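Local coordinates for protein fumarylacetoacetate hydrolase (Burkholderia xenovorans, PDB 5TI1) that probably hydrolyses fumarylacetoacetate to fumarate and acetoacetate, the last step of phenylalanine and tyrosine breakdown, using a bound magnesium ion, at residues Pro149-Phe154 and Gly370-Ser375; Leu227-Val232 and Phe253-Leu258. All coordinates share one frame; numbering follows the deposited sequence.

Both contacts belong to one mixed sheet of the C-terminal FAA hydrolase region. Four strands lie side by side in it in the order 151-154, 372-374, 223-233 and 252-263, so contact 1 joins the first two and contact 2 the last two, with their centres about 9 Å apart. Along the chain, the antiparallel pair of contact 2 is nested within the 215 residues between segments 149-154 and 370-375. Each contact supplies one carboxylate to the same magnesium ion, Asp-153 from contact 1 and Glu-228 from contact 2; Glu-226 and Asp-260 complete the protein ligands. Residues distant in sequence thus meet at one metal centre.

Contact 1 of 2, residues Pro149-Phe154 and Gly370-Ser375. With MG (magnesium ion), chain K.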
loop_
_atom_site.group_PDB
_atom_site.type_symbol
_atom_site.label_atom_id
_atom_site.label_comp_id
_atom_site.label_asym_id
_atom_site.label_seq_id
_atom_site.Cartn_x
_atom_site.Cartn_y
_atom_site.Cartn_z
ATOM N N PRO B 149 -7.084 -2.057 -1.281
ATOM C CA PRO B 149 -6.601 -1.091 -0.283
ATOM C C PRO B 149 -5.124 -1.264 0.028
ATOM O O PRO B 149 -4.414 -0.270 0.251
ATOM C CB PRO B 149 -7.484 -1.386 0.947
ATOM C CG PRO B 149 -8.655 -2.174 0.423
ATOM C CD PRO B 149 -8.065 -2.993 -0.702
ATOM N N GLY B 150 -4.651 -2.509 0.066
ATOM C CA GLY B 150 -3.266 -2.849 0.332
ATOM C C GLY B 150 -2.851 -4.108 -0.406
ATOM O O GLY B 150 -3.628 -5.063 -0.520
ATOM N N TYR B 151 -1.620 -4.117 -0.909
ATOM C CA TYR B 151 -1.043 -5.265 -1.593
ATOM C C TYR B 151 0.226 -5.677 -0.854
ATOM O O TYR B 151 1.141 -4.868 -0.677
ATOM C CB TYR B 151 -0.768 -4.942 -3.072
ATOM C CG TYR B 151 0.179 -5.886 -3.779
ATOM C CD1 TYR B 151 0.066 -7.263 -3.632
ATOM C CD2 TYR B 151 1.190 -5.390 -4.618
ATOM C CE1 TYR B 151 0.938 -8.139 -4.289
ATOM C CE2 TYR B 151 2.061 -6.245 -5.270
ATOM C CZ TYR B 151 1.931 -7.619 -5.102
ATOM O OH TYR B 151 2.794 -8.471 -5.745
ATOM N N THR B 152 0.248 -6.917 -0.386
ATOM C CA THR B 152 1.365 -7.503 0.335
ATOM C C THR B 152 1.892 -8.679 -0.472
ATOM O O THR B 152 1.106 -9.431 -1.055
ATOM C CB THR B 152 0.915 -7.996 1.720
ATOM O OG1 THR B 152 0.426 -6.895 2.497
ATOM C CG2 THR B 152 2.061 -8.686 2.444
ATOM N N ASP B 153 3.210 -8.860 -0.497
ATOM C CA ASP B 153 3.786 -9.973 -1.245
ATOM C C ASP B 153 4.708 -10.784 -0.348
ATOM O O ASP B 153 5.557 -10.221 0.351
ATOM C CB ASP B 153 4.541 -9.491 -2.482
ATOM C CG ASP B 153 4.845 -10.619 -3.449
ATOM O OD1 ASP B 153 4.056 -11.600 -3.506
ATOM O OD2 ASP B 153 5.880 -10.525 -4.135
ATOM N N PHE B 154 4.529 -12.100 -0.364
ATOM C CA PHE B 154 5.336 -12.980 0.452
ATOM C C PHE B 154 6.421 -13.622 -0.409
ATOM O O PHE B 154 6.735 -13.140 -1.506
ATOM C CB PHE B 154 4.421 -13.995 1.150
ATOM C CG PHE B 154 3.551 -13.371 2.202
ATOM C CD1 PHE B 154 4.022 -13.207 3.504
ATOM C CD2 PHE B 154 2.283 -12.899 1.882
ATOM C CE1 PHE B 154 3.234 -12.602 4.477
ATOM C CE2 PHE B 154 1.487 -12.288 2.851
ATOM C CZ PHE B 154 1.968 -12.141 4.150
ATOM N N GLY B 370 -10.718 -6.623 0.123
ATOM C CA GLY B 370 -10.080 -6.283 -1.137
ATOM C C GLY B 370 -8.566 -6.278 -1.115
ATOM O O GLY B 370 -7.950 -6.165 -2.185
ATOM N N ASP B 371 -7.943 -6.352 0.068
ATOM C CA ASP B 371 -6.494 -6.510 0.148
ATOM C C ASP B 371 -6.047 -7.726 -0.671
ATOM O O ASP B 371 -6.750 -8.736 -0.769
ATOM C CB ASP B 371 -6.041 -6.688 1.598
ATOM C CG ASP B 371 -5.940 -5.375 2.374
ATOM O OD1 ASP B 371 -6.004 -4.271 1.787
ATOM O OD2 ASP B 371 -5.788 -5.454 3.610
ATOM N N LEU B 372 -4.853 -7.622 -1.245
ATOM C CA LEU B 372 -4.289 -8.636 -2.126
ATOM C C LEU B 372 -3.003 -9.158 -1.506
ATOM O O LEU B 372 -2.122 -8.374 -1.131
ATOM C CB LEU B 372 -4.005 -8.046 -3.510
ATOM C CG LEU B 372 -3.386 -8.958 -4.571
ATOM C CD1 LEU B 372 -4.364 -10.050 -4.971
ATOM C CD2 LEU B 372 -2.969 -8.116 -5.781
ATOM N N MET B 373 -2.886 -10.473 -1.408
ATOM C CA MET B 373 -1.745 -11.091 -0.745
ATOM C C MET B 373 -1.090 -12.067 -1.714
ATOM O O MET B 373 -1.657 -13.121 -2.029
ATOM C CB MET B 373 -2.194 -11.756 0.563
ATOM C CG MET B 373 -2.992 -10.769 1.414
ATOM S SD MET B 373 -2.644 -10.828 3.164
ATOM C CE MET B 373 -3.607 -9.434 3.750
ATOM N N GLY B 374 0.092 -11.696 -2.203
ATOM C CA GLY B 374 0.786 -12.525 -3.171
ATOM C C GLY B 374 1.565 -13.632 -2.480
ATOM O O GLY B 374 2.189 -13.430 -1.441
ATOM N N SER B 375 1.532 -14.820 -3.085
ATOM C CA SER B 375 2.125 -15.990 -2.447
ATOM C C SER B 375 3.642 -15.899 -2.373
ATOM O O SER B 375 4.249 -16.554 -1.519
ATOM C CB SER B 375 1.724 -17.257 -3.211
ATOM O OG SER B 375 2.180 -17.189 -4.555
HETATM MG MG MG K . 7.056 -11.481 -5.809
#
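Thr-152 links Leu-372 and Gly-374 by two of the four backbone hydrogen bonds that join the parallel strands 151-154 and 372-374, their short axes 16° apart. Its N gives to Leu-372 O, and its O takes Gly-374 N at 2.7 Å; Leu-372 N gives to Gly-150 O and Phe-154 N to Gly-374 O. Between them, CA-H...O contacts from Tyr-151 to Leu-372 O and from Met-373 to Thr-152 O fill in the alternate positions.

Among the polar side chains, Asp-153 binds the magnesium ion through OD2 at 2.3 Å. Its other oxygen, OD1, comes to 3.3 Å from Gly-374 O, an acceptor facing an acceptor, and Gly-374 has no side chain to obstruct the carboxylate. At the other end, Asp-371 OD1 lies 3.3 Å from Pro-149 CB, whereas its OD2 accepts a hydrogen bond from Arg-368 N and forms a salt bridge with Arg-189 of the second subunit.

Apolar contact centres on Tyr-151 and Leu-372, which lie side by side and point the same way, CD1 of the tyrosine 3.8 Å from CD2 of the leucine. CG of Tyr-151 lies trans to the backbone N (chi1 163°), which brings the ring edge at CD1 to Leu-372 O, in the ring plane. Phe-154 similarly presents its ring edge to Gly-374 O.

Tyr-151 and Leu-372 pack against strand 252-263, whereas Phe-154 and Met-373 meet helix 353-362; backbone bonds extend the sheet to strands 185-188 and 223-233.

Contact 2 of 2, residues Leu227-Val232 and Phe253-Leu258; sequences LETGFV and FGMVLL. With MG (magnesium ion), chain K.
Glu-228 and Leu-258 sit opposite each other at the metal end of this antiparallel pair, where the glutamate binds the magnesium ion through OE1 at 2.2 Å. Its OE2 accepts a hydrogen bond from Gly-376 N, so both carboxylate oxygens are engaged and the group's rotation is restrained. The backbone here is less regular: Leu-258 N lies 47° out of the carbonyl plane of Glu-228 O, and the return bond from Glu-228 N to Leu-258 O is weak. Farther along, Gly-230 and Val-256 exchange two straighter bonds, Val-256 N meeting Gly-230 O at 2.8 Å. Val-232 N gives to Gly-254 O, and Phe-253 N to Val-232 O at 2.8 Å.

Leu-258 lies alongside Glu-228, its CD2 4.0 Å from OE2, and thus sets an apolar flank beside the metal ligand. The same leucine turns CD1 over the backbone of Gly-230, 4.1 Å from its CA. Away from Glu-228 and Leu-258, in the conformer modelled here, one of two and so doubtful, Met-255 crosses Thr-229, with SD 3.6 Å from the threonine CB. Val-256 and Leu-258 also touch Leu-372, while Phe-231 meets Met-353 of helix 353-362.

The arrangement is an antiparallel pair of neighbouring strands within a mixed sheet, with Glu-228 delivering one of the four carboxylates, beside Asp-153, Glu-226 and Asp-260, of the magnesium site of this FAH-family enzyme.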
loop_
_atom_site.group_PDB
_atom_site.type_symbol
_atom_site.label_atom_id
_atom_site.label_comp_id
_atom_site.label_asym_id
_atom_site.label_seq_id
_atom_site.Cartn_x
_atom_site.Cartn_y
_atom_site.Cartn_z
ATOM N N LEU B 227 5.823 -15.915 -11.127
ATOM C CA LEU B 227 4.587 -16.682 -11.113
ATOM C C LEU B 227 4.106 -16.825 -9.680
ATOM O O LEU B 227 4.821 -17.381 -8.837
ATOM C CB LEU B 227 4.804 -18.060 -11.739
ATOM C CG LEU B 227 3.724 -19.094 -11.397
ATOM C CD1 LEU B 227 2.419 -18.756 -12.078
ATOM C CD2 LEU B 227 4.178 -20.479 -11.822
ATOM N N GLU B 228 2.903 -16.321 -9.405
ATOM C CA GLU B 228 2.342 -16.339 -8.061
ATOM C C GLU B 228 0.831 -16.492 -8.132
ATOM O O GLU B 228 0.213 -16.345 -9.188
ATOM C CB GLU B 228 2.666 -15.048 -7.300
ATOM C CG GLU B 228 4.133 -14.667 -7.280
ATOM C CD GLU B 228 4.412 -13.528 -6.337
ATOM O OE1 GLU B 228 5.455 -12.861 -6.492
ATOM O OE2 GLU B 228 3.578 -13.304 -5.442
ATOM N N THR B 229 0.231 -16.764 -6.980
ATOM C CA THR B 229 -1.188 -16.526 -6.783
ATOM C C THR B 229 -1.373 -15.365 -5.809
ATOM O O THR B 229 -0.502 -15.060 -4.987
ATOM C CB THR B 229 -1.899 -17.754 -6.224
ATOM O OG1 THR B 229 -1.434 -17.969 -4.897
ATOM C CG2 THR B 229 -1.602 -19.009 -7.078
ATOM N N GLY B 230 -2.525 -14.717 -5.901
ATOM C CA GLY B 230 -2.878 -13.739 -4.890
ATOM C C GLY B 230 -4.212 -14.090 -4.280
ATOM O O GLY B 230 -5.153 -14.423 -5.008
ATOM N N PHE B 231 -4.323 -14.057 -2.958
ATOM C CA PHE B 231 -5.637 -14.213 -2.364
ATOM C C PHE B 231 -6.162 -12.863 -1.895
ATOM O O PHE B 231 -5.398 -11.937 -1.616
ATOM C CB PHE B 231 -5.646 -15.248 -1.230
ATOM C CG PHE B 231 -4.765 -14.932 -0.039
ATOM C CD1 PHE B 231 -5.288 -14.308 1.091
ATOM C CD2 PHE B 231 -3.447 -15.358 0.002
ATOM C CE1 PHE B 231 -4.501 -14.086 2.221
ATOM C CE2 PHE B 231 -2.656 -15.137 1.137
ATOM C CZ PHE B 231 -3.190 -14.503 2.245
ATOM N N VAL B 232 -7.484 -12.751 -1.857
ATOM C CA VAL B 232 -8.170 -11.484 -1.647
ATOM C C VAL B 232 -8.914 -11.563 -0.317
ATOM O O VAL B 232 -9.633 -12.534 -0.059
ATOM C CB VAL B 232 -9.113 -11.180 -2.826
ATOM C CG1 VAL B 232 -10.028 -10.023 -2.513
ATOM C CG2 VAL B 232 -8.291 -10.893 -4.112
ATOM N N PHE B 253 -11.501 -14.437 0.771
ATOM C CA PHE B 253 -12.614 -14.529 -0.169
ATOM C C PHE B 253 -12.306 -15.459 -1.343
ATOM O O PHE B 253 -13.113 -16.325 -1.686
ATOM C CB PHE B 253 -12.970 -13.126 -0.681
ATOM C CG PHE B 253 -13.983 -13.119 -1.791
ATOM C CD1 PHE B 253 -15.282 -13.567 -1.564
ATOM C CD2 PHE B 253 -13.641 -12.648 -3.061
ATOM C CE1 PHE B 253 -16.226 -13.559 -2.583
ATOM C CE2 PHE B 253 -14.575 -12.635 -4.094
ATOM C CZ PHE B 253 -15.873 -13.093 -3.853
ATOM N N GLY B 254 -11.160 -15.280 -1.979
ATOM C CA GLY B 254 -10.848 -16.068 -3.150
ATOM C C GLY B 254 -9.434 -15.808 -3.619
ATOM O O GLY B 254 -8.636 -15.178 -2.921
ATOM N N MET B 255 -9.142 -16.271 -4.841
ATOM C CA MET B 255 -7.785 -16.248 -5.364
ATOM C C MET B 255 -7.788 -15.798 -6.817
ATOM O O MET B 255 -8.767 -15.998 -7.545
ATOM C CB MET B 255 -7.134 -17.628 -5.253
ATOM C CG MET B 255 -5.639 -17.639 -5.432
ATOM S SD MET B 255 -5.011 -19.317 -5.271
ATOM C CE MET B 255 -5.444 -19.693 -3.573
ATOM N N VAL B 256 -6.675 -15.185 -7.224
ATOM C CA VAL B 256 -6.397 -14.827 -8.605
ATOM C C VAL B 256 -4.984 -15.300 -8.936
ATOM O O VAL B 256 -4.206 -15.664 -8.055
ATOM C CB VAL B 256 -6.524 -13.312 -8.858
ATOM C CG1 VAL B 256 -7.960 -12.853 -8.647
ATOM C CG2 VAL B 256 -5.542 -12.548 -7.969
ATOM N N LEU B 257 -4.656 -15.285 -10.225
ATOM C CA LEU B 257 -3.271 -15.420 -10.655
ATOM C C LEU B 257 -2.587 -14.059 -10.592
ATOM O O LEU B 257 -3.220 -13.025 -10.794
ATOM C CB LEU B 257 -3.196 -15.971 -12.078
ATOM C CG LEU B 257 -3.915 -17.311 -12.313
ATOM C CD1 LEU B 257 -3.922 -17.674 -13.787
ATOM C CD2 LEU B 257 -3.277 -18.412 -11.502
ATOM N N LEU B 258 -1.282 -14.064 -10.322
ATOM C CA LEU B 258 -0.551 -12.830 -10.038
ATOM C C LEU B 258 0.849 -12.935 -10.621
ATOM O O LEU B 258 1.607 -13.845 -10.269
ATOM C CB LEU B 258 -0.497 -12.555 -8.525
ATOM C CG LEU B 258 0.007 -11.182 -8.040
ATOM C CD1 LEU B 258 -0.527 -10.858 -6.620
ATOM C CD2 LEU B 258 1.520 -11.096 -8.050
HETATM MG MG MG K . 7.056 -11.481 -5.809
#